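Local coordinates for protein arsenite methyltransferase (Chlamydomonas reinhardtii, PDB 5EVJ) that probably methylates trivalent arsenic, transferring methyl groups from S-adenosyl-L-methionine to give mono-, di- and trimethylated products, at residues Ala61-Thr65 and Glu66-Lys70. The protein carries 15 engineered substitutions. Numbering follows the deposited sequence.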
# COMPACT_ATOMS: atom_id res chain seq x y z
N ALA A 61 5.46 -19.44 3.91
CA ALA A 61 6.06 -20.77 4.09
C ALA A 61 6.03 -21.57 2.77
O ALA A 61 6.95 -22.30 2.47
CB ALA A 61 5.36 -21.56 5.20
N ASP A 62 4.96 -21.38 2.00
CA ASP A 62 4.62 -22.19 0.84
C ASP A 62 4.97 -21.59 -0.51
O ASP A 62 4.51 -22.13 -1.48
CB ASP A 62 3.11 -22.41 0.78
CG ASP A 62 2.61 -23.40 1.80
OD1 ASP A 62 3.36 -24.32 2.15
OD2 ASP A 62 1.46 -23.26 2.23
N VAL A 63 5.67 -20.46 -0.55
CA VAL A 63 6.07 -19.77 -1.76
C VAL A 63 7.42 -20.39 -2.16
O VAL A 63 8.29 -20.56 -1.32
CB VAL A 63 6.26 -18.24 -1.47
CG1 VAL A 63 6.99 -17.51 -2.60
CG2 VAL A 63 4.93 -17.53 -1.17
N PRO A 64 7.62 -20.69 -3.46
CA PRO A 64 8.85 -21.34 -3.91
C PRO A 64 10.06 -20.56 -3.45
O PRO A 64 10.20 -19.37 -3.79
CB PRO A 64 8.78 -21.23 -5.44
CG PRO A 64 7.34 -21.03 -5.75
CD PRO A 64 6.72 -20.35 -4.58
N THR A 65 10.93 -21.23 -2.70
CA THR A 65 12.20 -20.68 -2.25
C THR A 65 12.85 -19.69 -3.24
O THR A 65 13.33 -18.60 -2.86
CB THR A 65 13.18 -21.84 -1.96
OG1 THR A 65 12.69 -22.62 -0.86
CG2 THR A 65 14.53 -21.29 -1.57
N GLU A 66 12.87 -20.08 -4.51
CA GLU A 66 13.57 -19.28 -5.52
C GLU A 66 12.80 -17.99 -5.75
O GLU A 66 13.38 -16.96 -6.10
CB GLU A 66 13.67 -20.06 -6.84
CG GLU A 66 14.63 -19.38 -7.80
CD GLU A 66 14.34 -19.66 -9.27
OE1 GLU A 66 13.20 -20.05 -9.61
OE2 GLU A 66 15.26 -19.46 -10.09
N VAL A 67 11.47 -18.05 -5.63
CA VAL A 67 10.66 -16.88 -5.83
C VAL A 67 10.97 -15.82 -4.74
O VAL A 67 11.06 -14.60 -5.06
CB VAL A 67 9.17 -17.23 -5.93
CG1 VAL A 67 8.34 -15.98 -5.74
CG2 VAL A 67 8.87 -17.83 -7.31
N LYS A 68 11.14 -16.30 -3.50
CA LYS A 68 11.59 -15.50 -2.33
C LYS A 68 13.07 -15.07 -2.37
O LYS A 68 13.38 -13.87 -2.29
CB LYS A 68 11.42 -16.26 -1.03
CG LYS A 68 10.00 -16.35 -0.49
CD LYS A 68 9.96 -17.14 0.84
CE LYS A 68 10.08 -18.66 0.62
NZ LYS A 68 9.91 -19.32 1.94
N GLU A 69 13.98 -16.04 -2.43
CA GLU A 69 15.40 -15.69 -2.43
C GLU A 69 15.76 -14.57 -3.40
O GLU A 69 16.70 -13.81 -3.16
CB GLU A 69 16.26 -16.90 -2.73
CG GLU A 69 16.60 -17.72 -1.51
CD GLU A 69 17.34 -18.99 -1.89
OE1 GLU A 69 17.20 -19.46 -3.05
OE2 GLU A 69 18.06 -19.52 -1.03
N LYS A 70 15.00 -14.45 -4.49
CA LYS A 70 15.30 -13.45 -5.52
C LYS A 70 14.50 -12.14 -5.39
O LYS A 70 14.31 -11.43 -6.36
CB LYS A 70 15.16 -14.05 -6.94
CG LYS A 70 16.09 -15.24 -7.22
CD LYS A 70 16.27 -15.54 -8.69
CE LYS A 70 17.19 -16.75 -8.89
NZ LYS A 70 17.16 -17.24 -10.29
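Val-67, on the first turn of the short helix 65-69, packs back against Val-63 and Pro-64 of the loop that leads into it. Its two methyls divide the work: CG1 meets Val-63 CG1 at 3.7 Å, the two valine side chains crossing at about a right angle, while CG2 lies 3.9 Å from Pro-64 CG, alongside the ring. Val-63 sends CG1 anti to the backbone N (chi1 167°), which brings this methyl against both Val-67 and the aliphatic chain of Lys-68, whose CG is 3.9 Å away. Tyr-99 of helix 96-104 touches Val-63, Pro-64 and Val-67, extending the apolar cluster onto a helix of the Rossmann-like methyltransferase domain.

Backbone bonds start the helix. Pro-64 O accepts from Lys-68 N at 3.2 Å, in the carbonyl plane, and more weakly from Val-67 N; the next carbonyl, Thr-65 O, takes a nearly straight bond from Glu-69 N (2.7 Å). The side chains of Thr-65 and Glu-69 lie side by side, pointing the same way, with Thr-65 CG2 against the Glu-69 carboxylate.

Among the charged groups, Lys-68 turns back over the loop, bent at chi3 (-76°), placing CE 3.3 Å from Val-63 O and NZ in a weak hydrogen bond with Leu-60 O of the preceding helix. Replacing Lys-68 by alanine removes the chain beyond CB, which would probably strip Val-63 CG1 of part of its aliphatic cover and take the weak donor from Leu-60 O. Just past the helix end, Lys-70 NZ reaches back four residues to Glu-66 OE2, forming a salt bridge at 2.9 Å on the anti side of the oxygen and 32° out of the carboxylate plane. Apolar atoms thus meet the domain, while the charged groups lie on different sides of the helix: the salt bridge ties its first turn to its end, and Lys-68 makes a weak bond to the preceding helix.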